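Heme oxygenase (Leptospira interrogans, PDB 5KZL) catalyses the oxidative breakdown of heme, probably opening the porphyrin ring to biliverdin with release of iron and carbon monoxide. Local coordinates at residues Y55-E59 against Y80-L85; V70-F76 against A180-V186. The protein carries 1 engineered substitution. One frame throughout, in Å; residues are numbered along the deposited sequence.

Contact 1: residues Y55-E59 against Y80-L85; sequences YESME and YRKNAL
One face of the Y55 ring carries the aliphatic start of R81, whose CB sits 3.9 Å from the ring centroid in a CH-pi contact. L85 approaches the same ring obliquely, its CD1 3.6 Å from Y55 CD2. The Y80 ring offers a face to E59 CG in a second CH-pi contact, and the E59 carboxylate lies nearly parallel to that ring, 16° between the planes. R81 then bends at chi2 and chi3, which carries its guanidinium off from Y55, almost perpendicular to the ring, toward F161 O, E163 O and the ring of F164.

E59 provides the polar grip. With CG anti to the carbonyl carbon (chi1 -64°) and the chain extended beyond it, the E59 carboxylate reaches the start of helix 82-93. There R81 N donates to OE2 of E59 at 2.8 Å, nearly straight, and K82 N donates to OE1 of E59 at 2.9 Å; both arrive on syn sides, somewhat out of the carboxylate plane. At the periphery, a water bridges E56 OE2 and K82 NZ.

Y55 OH bonds D136 and R132, consistent with the polar network beside the heme pocket of this family. Y133 OH adds a third bond to the buried E59 carboxylate, and these donors, together with the positive end of the helix dipole, would be expected to stabilise its negative charge.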
ATOM      1  N   TYR A  55      -4.649  -2.219   4.776  1.00  5.85           N
ATOM      2  CA  TYR A  55      -4.984  -3.153   3.698  1.00  4.96           C
ATOM      3  C   TYR A  55      -6.267  -3.924   3.967  1.00  9.53           C
ATOM      4  O   TYR A  55      -6.988  -4.176   3.022  1.00  8.84           O
ATOM      5  CB  TYR A  55      -3.807  -4.088   3.403  1.00  5.35           C
ATOM      6  CG  TYR A  55      -2.671  -3.403   2.675  1.00  5.68           C
ATOM      7  CD1 TYR A  55      -2.641  -3.350   1.287  1.00  7.25           C
ATOM      8  CD2 TYR A  55      -1.617  -2.822   3.375  1.00  6.88           C
ATOM      9  CE1 TYR A  55      -1.583  -2.744   0.606  1.00  9.29           C
ATOM     10  CE2 TYR A  55      -0.542  -2.228   2.705  1.00  8.17           C
ATOM     11  CZ  TYR A  55      -0.537  -2.189   1.321  1.00 11.28           C
ATOM     12  OH  TYR A  55       0.501  -1.603   0.657  1.00  9.48           O
ATOM     13  N   GLU A  56      -6.568  -4.288   5.227  1.00  9.05           N
ATOM     14  CA  GLU A  56      -7.829  -4.965   5.563  1.00  9.16           C
ATOM     15  C   GLU A  56      -8.999  -4.094   5.103  1.00  9.86           C
ATOM     16  O   GLU A  56      -9.907  -4.597   4.442  1.00 11.60           O
ATOM     17  CB  GLU A  56      -7.924  -5.234   7.071  1.00 10.60           C
ATOM     18  CG  GLU A  56      -9.300  -5.688   7.536  1.00 14.64           C
ATOM     19  CD  GLU A  56      -9.387  -5.913   9.030  1.00 28.76           C
ATOM     20  OE1 GLU A  56      -9.127  -4.959   9.801  1.00 13.64           O
ATOM     21  OE2 GLU A  56      -9.713  -7.052   9.431  1.00 17.15           O
ATOM     22  N   SER A  57      -8.967  -2.791   5.433  1.00  6.04           N
ATOM     23  CA  SER A  57     -10.007  -1.824   5.050  1.00  6.66           C
ATOM     24  C   SER A  57     -10.033  -1.608   3.534  1.00  9.35           C
ATOM     25  O   SER A  57     -11.101  -1.706   2.923  1.00  9.40           O
ATOM     26  CB  SER A  57      -9.792  -0.492   5.754  1.00  9.66           C
ATOM     27  OG  SER A  57     -10.873   0.372   5.425  1.00 12.63           O
ATOM     28  N   MET A  58      -8.848  -1.326   2.923  1.00  6.12           N
ATOM     29  CA  MET A  58      -8.792  -1.117   1.485  0.50  4.73           C
ATOM     30  C   MET A  58      -9.363  -2.313   0.723  1.00  8.47           C
ATOM     31  O   MET A  58     -10.160  -2.096  -0.196  1.00  7.89           O
ATOM     32  CB  MET A  58      -7.369  -0.749   1.046  0.50  6.02           C
ATOM     33  CG  MET A  58      -7.256  -0.474  -0.434  0.50  8.38           C
ATOM     34  SD  MET A  58      -5.703   0.299  -0.907  0.50 10.93           S
ATOM     35  CE  MET A  58      -4.580  -0.961  -0.525  0.50  7.62           C
ATOM     36  N   GLU A  59      -9.029  -3.561   1.138  1.00  5.88           N
ATOM     37  CA  GLU A  59      -9.511  -4.791   0.493  1.00  6.36           C
ATOM     38  C   GLU A  59     -10.986  -5.026   0.759  1.00 10.81           C
ATOM     39  O   GLU A  59     -11.697  -5.458  -0.152  1.00 10.19           O
ATOM     40  CB  GLU A  59      -8.617  -5.990   0.830  1.00  7.09           C
ATOM     41  CG  GLU A  59      -7.240  -5.682   0.235  1.00 12.10           C
ATOM     42  CD  GLU A  59      -5.939  -6.310   0.700  1.00 17.82           C
ATOM     43  OE1 GLU A  59      -5.964  -7.333   1.418  1.00 10.92           O
ATOM     44  OE2 GLU A  59      -4.881  -5.812   0.257  1.00  8.05           O
ATOM     45  N   TYR A  80      -3.710  -8.155  -3.324  1.00  5.83           N
ATOM     46  CA  TYR A  80      -4.140  -8.116  -1.911  1.00  5.87           C
ATOM     47  C   TYR A  80      -3.033  -8.532  -0.956  1.00  9.74           C
ATOM     48  O   TYR A  80      -2.292  -9.496  -1.227  1.00  8.82           O
ATOM     49  CB  TYR A  80      -5.436  -8.893  -1.668  1.00  7.86           C
ATOM     50  CG  TYR A  80      -6.682  -8.348  -2.342  1.00  8.95           C
ATOM     51  CD1 TYR A  80      -6.659  -7.136  -3.039  1.00  9.94           C
ATOM     52  CD2 TYR A  80      -7.890  -9.036  -2.267  1.00  9.30           C
ATOM     53  CE1 TYR A  80      -7.809  -6.638  -3.658  1.00 10.23           C
ATOM     54  CE2 TYR A  80      -9.044  -8.548  -2.880  1.00  9.50           C
ATOM     55  CZ  TYR A  80      -8.991  -7.364  -3.598  1.00 11.00           C
ATOM     56  OH  TYR A  80     -10.140  -6.890  -4.163  1.00 10.99           O
ATOM     57  N   ARG A  81      -2.901  -7.759   0.141  1.00  5.30           N
ATOM     58  CA  ARG A  81      -1.819  -7.868   1.125  1.00  5.73           C
ATOM     59  C   ARG A  81      -2.235  -8.296   2.515  1.00  7.91           C
ATOM     60  O   ARG A  81      -1.354  -8.676   3.291  1.00  8.95           O
ATOM     61  CB  ARG A  81      -1.045  -6.519   1.216  1.00  8.49           C
ATOM     62  CG  ARG A  81      -0.445  -5.960  -0.099  1.00  7.22           C
ATOM     63  CD  ARG A  81       0.726  -6.769  -0.635  1.00 14.10           C
ATOM     64  NE  ARG A  81       0.295  -7.990  -1.330  1.00 12.14           N
ATOM     65  CZ  ARG A  81       1.046  -9.080  -1.468  1.00 14.28           C
ATOM     66  NH1 ARG A  81       0.578 -10.140  -2.119  1.00  9.26           N
ATOM     67  NH2 ARG A  81       2.280  -9.108  -0.987  1.00  8.41           N
ATOM     68  N   LYS A  82      -3.548  -8.211   2.862  1.00  6.50           N
ATOM     69  CA  LYS A  82      -4.026  -8.522   4.220  1.00  7.53           C
ATOM     70  C   LYS A  82      -3.497  -9.864   4.756  1.00 12.05           C
ATOM     71  O   LYS A  82      -2.968  -9.904   5.873  1.00 11.87           O
ATOM     72  CB  LYS A  82      -5.569  -8.466   4.290  1.00 10.60           C
ATOM     73  CG  LYS A  82      -6.208  -8.865   5.616  1.00 24.45           C
ATOM     74  CD  LYS A  82      -7.692  -9.087   5.420  1.00 31.72           C
ATOM     75  CE  LYS A  82      -8.190 -10.250   6.231  1.00 47.51           C
ATOM     76  NZ  LYS A  82      -9.615 -10.545   5.940  1.00 59.76           N
ATOM     77  N   ASN A  83      -3.596 -10.936   3.947  1.00  9.03           N
ATOM     78  CA  ASN A  83      -3.136 -12.266   4.377  1.00 10.13           C
ATOM     79  C   ASN A  83      -1.618 -12.378   4.482  1.00 11.70           C
ATOM     80  O   ASN A  83      -1.121 -13.037   5.393  1.00 10.46           O
ATOM     81  CB  ASN A  83      -3.721 -13.364   3.500  1.00 12.38           C
ATOM     82  CG  ASN A  83      -5.217 -13.532   3.682  1.00 27.44           C
ATOM     83  OD1 ASN A  83      -5.785 -13.324   4.759  1.00 23.22           O
ATOM     84  ND2 ASN A  83      -5.884 -13.962   2.638  1.00 27.04           N
ATOM     85  N   ALA A  84      -0.886 -11.704   3.589  1.00  8.37           N
ATOM     86  CA  ALA A  84       0.586 -11.667   3.621  1.00  8.35           C
ATOM     87  C   ALA A  84       1.021 -10.974   4.920  1.00  9.81           C
ATOM     88  O   ALA A  84       1.905 -11.485   5.614  1.00  7.94           O
ATOM     89  CB  ALA A  84       1.125 -10.909   2.417  1.00  9.28           C
ATOM     90  N   LEU A  85       0.347  -9.851   5.276  1.00  5.71           N
ATOM     91  CA  LEU A  85       0.601  -9.095   6.508  1.00  5.44           C
ATOM     92  C   LEU A  85       0.357  -9.930   7.762  1.00 10.20           C
ATOM     93  O   LEU A  85       1.218  -9.952   8.649  1.00  9.53           O
ATOM     94  CB  LEU A  85      -0.185  -7.773   6.522  1.00  4.91           C
ATOM     95  CG  LEU A  85       0.442  -6.731   5.581  1.00  7.91           C
ATOM     96  CD1 LEU A  85      -0.524  -5.663   5.205  1.00  7.47           C
ATOM     97  CD2 LEU A  85       1.716  -6.126   6.182  1.00  8.03           C
TER
HETATM   98  O   HOH W   1     -10.787  -9.125   8.086  1.00 21.05           O

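Contact 2: residues V70-F76 against A180-V186; sequences VLKSIYF and ALDSLPV
A180 turns its methyl group toward the 70-76 loop, where CB rests 3.8 Å from I74 CG2 and also touches S73 O. The same methyl meets the F76 ring at its edge, near the ring plane, 4.0 Å from CE2 of F76. L181 starts off away from the loop, yet its CD2 returns to the outskirts of I74 CG2; its side chain, about 7 Å from the bound heme, also packs on Y130.

S183 folds its OG back to A180 O, donating at 2.7 Å to a carbonyl that also accepts from S183 N. With OG between the backbone N and the carbonyl carbon (chi1 85°), that hydroxyl can also receive a weak bond from S73 OG, the one hydrogen bond between the two segments.

Past S183 the chain leads on toward helix 188-210 within the all-helical heme oxygenase fold; the 70-76 loop, part of the link between helices 41-64 and 82-93, lies against this corner. L184 follows, its side chain brought up to the loop by its CD2 end. This methyl sits against two loop oxygens at once, 3.1 Å from S73 OG and 3.2 Å from V70 O, a tight fit, while meeting I74 CG2 at the crossing of the two side chains; A126 of helix 125-151 touches both L184 and I74.

P185 is the centre of an inverse gamma turn, closed by V186 N donating to L184 O, and its ring lies beside V70, with CG 4.2 Å from CG2 of V70. V186 crosses V70 at about a right angle: its CG1 lies 3.7 Å from V70 CG1 and nearly as close to V70 CG2. V186 also packs on K191 and I194 of helix 188-210.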
ATOM      1  N   VAL A  70     -15.947   2.353 -13.034  1.00 15.81           N
ATOM      2  CA  VAL A  70     -14.603   2.909 -13.122  1.00 15.53           C
ATOM      3  C   VAL A  70     -13.569   1.910 -12.583  1.00 20.59           C
ATOM      4  O   VAL A  70     -12.548   1.696 -13.238  1.00 22.28           O
ATOM      5  CB  VAL A  70     -14.510   4.324 -12.489  1.00 18.96           C
ATOM      6  CG1 VAL A  70     -13.064   4.757 -12.276  1.00 19.13           C
ATOM      7  CG2 VAL A  70     -15.256   5.345 -13.345  1.00 18.92           C
ATOM      8  N   LEU A  71     -13.849   1.257 -11.438  1.00 14.60           N
ATOM      9  CA  LEU A  71     -12.900   0.337 -10.811  1.00 14.15           C
ATOM     10  C   LEU A  71     -12.791  -1.043 -11.466  1.00 19.28           C
ATOM     11  O   LEU A  71     -11.781  -1.714 -11.267  1.00 18.88           O
ATOM     12  CB  LEU A  71     -13.173   0.174  -9.303  1.00 13.47           C
ATOM     13  CG  LEU A  71     -13.228   1.448  -8.437  1.00 16.33           C
ATOM     14  CD1 LEU A  71     -13.651   1.090  -7.028  1.00 15.19           C
ATOM     15  CD2 LEU A  71     -11.872   2.160  -8.389  1.00 17.57           C
ATOM     16  N   LYS A  72     -13.819  -1.483 -12.219  1.00 15.80           N
ATOM     17  CA  LYS A  72     -13.876  -2.807 -12.857  1.00 15.59           C
ATOM     18  C   LYS A  72     -12.558  -3.266 -13.507  1.00 18.51           C
ATOM     19  O   LYS A  72     -12.103  -4.376 -13.229  1.00 16.89           O
ATOM     20  CB  LYS A  72     -15.030  -2.862 -13.874  1.00 17.98           C
ATOM     21  CG  LYS A  72     -16.188  -3.727 -13.417  1.00 34.50           C
ATOM     22  CD  LYS A  72     -17.204  -3.945 -14.530  1.00 41.41           C
ATOM     23  CE  LYS A  72     -18.535  -4.397 -13.982  1.00 48.35           C
ATOM     24  NZ  LYS A  72     -19.457  -4.827 -15.065  1.00 54.69           N
ATOM     25  N   SER A  73     -11.917  -2.400 -14.317  1.00 15.66           N
ATOM     26  CA  SER A  73     -10.669  -2.750 -15.002  1.00 15.29           C
ATOM     27  C   SER A  73      -9.415  -2.779 -14.099  1.00 18.08           C
ATOM     28  O   SER A  73      -8.359  -3.232 -14.564  1.00 18.85           O
ATOM     29  CB  SER A  73     -10.443  -1.861 -16.217  1.00 20.47           C
ATOM     30  OG  SER A  73     -10.471  -0.497 -15.845  1.00 34.26           O
ATOM     31  N   ILE A  74      -9.524  -2.360 -12.818  1.00 12.16           N
ATOM     32  CA  ILE A  74      -8.387  -2.462 -11.877  1.00 11.35           C
ATOM     33  C   ILE A  74      -8.738  -3.455 -10.753  1.00 12.71           C
ATOM     34  O   ILE A  74      -8.181  -3.403  -9.660  1.00 11.19           O
ATOM     35  CB  ILE A  74      -7.770  -1.125 -11.363  1.00 13.69           C
ATOM     36  CG1 ILE A  74      -8.825  -0.227 -10.672  1.00 13.12           C
ATOM     37  CG2 ILE A  74      -7.020  -0.400 -12.516  1.00 14.46           C
ATOM     38  CD1 ILE A  74      -8.279   0.795  -9.665  1.00 13.39           C
ATOM     39  N   TYR A  75      -9.642  -4.392 -11.049  1.00 10.78           N
ATOM     40  CA  TYR A  75      -9.998  -5.433 -10.090  1.00 11.11           C
ATOM     41  C   TYR A  75      -8.846  -6.428 -10.114  1.00 12.52           C
ATOM     42  O   TYR A  75      -8.726  -7.245 -11.036  1.00 11.70           O
ATOM     43  CB  TYR A  75     -11.353  -6.077 -10.447  1.00 12.71           C
ATOM     44  CG  TYR A  75     -11.720  -7.288  -9.613  1.00 15.28           C
ATOM     45  CD1 TYR A  75     -11.787  -7.211  -8.223  1.00 16.43           C
ATOM     46  CD2 TYR A  75     -12.079  -8.492 -10.221  1.00 16.78           C
ATOM     47  CE1 TYR A  75     -12.128  -8.325  -7.453  1.00 17.19           C
ATOM     48  CE2 TYR A  75     -12.424  -9.611  -9.463  1.00 17.36           C
ATOM     49  CZ  TYR A  75     -12.445  -9.522  -8.080  1.00 24.83           C
ATOM     50  OH  TYR A  75     -12.844 -10.619  -7.351  1.00 28.07           O
ATOM     51  N   PHE A  76      -7.925  -6.275  -9.150  1.00  9.23           N
ATOM     52  CA  PHE A  76      -6.716  -7.094  -9.079  1.00  7.45           C
ATOM     53  C   PHE A  76      -6.504  -7.782  -7.710  1.00 11.86           C
ATOM     54  O   PHE A  76      -5.587  -7.409  -6.974  1.00  9.62           O
ATOM     55  CB  PHE A  76      -5.482  -6.247  -9.455  1.00  8.60           C
ATOM     56  CG  PHE A  76      -5.366  -5.827 -10.909  1.00  9.24           C
ATOM     57  CD1 PHE A  76      -5.243  -6.777 -11.919  1.00 10.99           C
ATOM     58  CD2 PHE A  76      -5.276  -4.483 -11.255  1.00 10.29           C
ATOM     59  CE1 PHE A  76      -5.056  -6.386 -13.253  1.00 11.86           C
ATOM     60  CE2 PHE A  76      -5.108  -4.094 -12.590  1.00 12.28           C
ATOM     61  CZ  PHE A  76      -5.007  -5.048 -13.580  1.00 10.56           C
ATOM     62  N   ALA A 180      -4.039  -0.530 -17.473  1.00 10.66           N
ATOM     63  CA  ALA A 180      -5.359  -0.585 -16.831  1.00  9.53           C
ATOM     64  C   ALA A 180      -5.776   0.796 -16.295  1.00 13.25           C
ATOM     65  O   ALA A 180      -6.921   1.189 -16.522  1.00 11.69           O
ATOM     66  CB  ALA A 180      -5.396  -1.643 -15.724  1.00  9.61           C
ATOM     67  N   LEU A 181      -4.832   1.557 -15.654  1.00 10.81           N
ATOM     68  CA  LEU A 181      -5.075   2.925 -15.160  1.00 10.97           C
ATOM     69  C   LEU A 181      -5.466   3.827 -16.330  1.00 15.76           C
ATOM     70  O   LEU A 181      -6.423   4.592 -16.235  1.00 15.86           O
ATOM     71  CB  LEU A 181      -3.827   3.516 -14.499  1.00 11.99           C
ATOM     72  CG  LEU A 181      -3.451   3.008 -13.113  1.00 16.48           C
ATOM     73  CD1 LEU A 181      -2.192   3.721 -12.631  1.00 17.54           C
ATOM     74  CD2 LEU A 181      -4.575   3.253 -12.103  1.00 18.78           C
ATOM     75  N   ASP A 182      -4.755   3.682 -17.456  1.00 12.27           N
ATOM     76  CA  ASP A 182      -5.018   4.482 -18.648  1.00 11.24           C
ATOM     77  C   ASP A 182      -6.346   4.144 -19.334  1.00 16.92           C
ATOM     78  O   ASP A 182      -6.869   4.981 -20.082  1.00 18.14           O
ATOM     79  CB  ASP A 182      -3.841   4.389 -19.616  1.00 11.78           C
ATOM     80  CG  ASP A 182      -2.599   5.106 -19.140  1.00 16.76           C
ATOM     81  OD1 ASP A 182      -2.693   5.861 -18.148  1.00 15.70           O
ATOM     82  OD2 ASP A 182      -1.529   4.933 -19.782  1.00 22.80           O
ATOM     83  N   SER A 183      -6.898   2.948 -19.054  1.00 13.38           N
ATOM     84  CA  SER A 183      -8.161   2.441 -19.606  1.00 12.99           C
ATOM     85  C   SER A 183      -9.358   2.928 -18.807  1.00 16.09           C
ATOM     86  O   SER A 183     -10.487   2.823 -19.289  1.00 15.50           O
ATOM     87  CB  SER A 183      -8.159   0.908 -19.648  1.00 15.74           C
ATOM     88  OG  SER A 183      -8.552   0.298 -18.419  1.00 20.00           O
ATOM     89  N   LEU A 184      -9.132   3.370 -17.548  1.00 12.62           N
ATOM     90  CA  LEU A 184     -10.226   3.796 -16.681  1.00 12.19           C
ATOM     91  C   LEU A 184     -11.140   4.791 -17.356  1.00 13.55           C
ATOM     92  O   LEU A 184     -10.637   5.792 -17.876  1.00 13.19           O
ATOM     93  CB  LEU A 184      -9.734   4.356 -15.335  1.00 12.70           C
ATOM     94  CG  LEU A 184      -8.978   3.413 -14.379  1.00 18.18           C
ATOM     95  CD1 LEU A 184      -8.959   3.983 -12.955  1.00 18.51           C
ATOM     96  CD2 LEU A 184      -9.551   2.027 -14.378  1.00 18.43           C
ATOM     97  N   PRO A 185     -12.474   4.522 -17.399  1.00 10.16           N
ATOM     98  CA  PRO A 185     -13.386   5.478 -18.051  1.00  9.77           C
ATOM     99  C   PRO A 185     -13.616   6.746 -17.224  1.00 13.53           C
ATOM    100  O   PRO A 185     -14.678   6.915 -16.605  1.00 13.84           O
ATOM    101  CB  PRO A 185     -14.663   4.657 -18.243  1.00 11.49           C
ATOM    102  CG  PRO A 185     -14.658   3.687 -17.103  1.00 15.44           C
ATOM    103  CD  PRO A 185     -13.213   3.352 -16.866  1.00 11.52           C
ATOM    104  N   VAL A 186     -12.603   7.639 -17.195  1.00  7.95           N
ATOM    105  CA  VAL A 186     -12.650   8.904 -16.463  1.00  8.03           C
ATOM    106  C   VAL A 186     -12.164  10.038 -17.352  1.00 10.80           C
ATOM    107  O   VAL A 186     -11.288   9.808 -18.200  1.00  8.42           O
ATOM    108  CB  VAL A 186     -11.897   8.879 -15.091  1.00 12.45           C
ATOM    109  CG1 VAL A 186     -12.602   7.975 -14.090  1.00 12.44           C
ATOM    110  CG2 VAL A 186     -10.424   8.482 -15.241  1.00 12.27           C
TER

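Both contacts use the chain that follows helix 41-64: contact 1 joins the end of the connection and the first turn of helix 82-93 to helix 41-64, contact 2 its middle to the 180-186 segment, distant in sequence. Contact 1 lies deeper, about 9 Å from the chain centre to its own centre, against about 18 Å for contact 2. Both are partly buried, and their chemistry differs: a buried carboxylate with strong backbone bonds and aromatic faces in contact 1, mostly methyl packing with one weak hydroxyl bond in contact 2. Y75 packs on Y80 between them. Helix 125-151 touches both, and Y55 and L181 each have a side chain within about 8 Å of the heme.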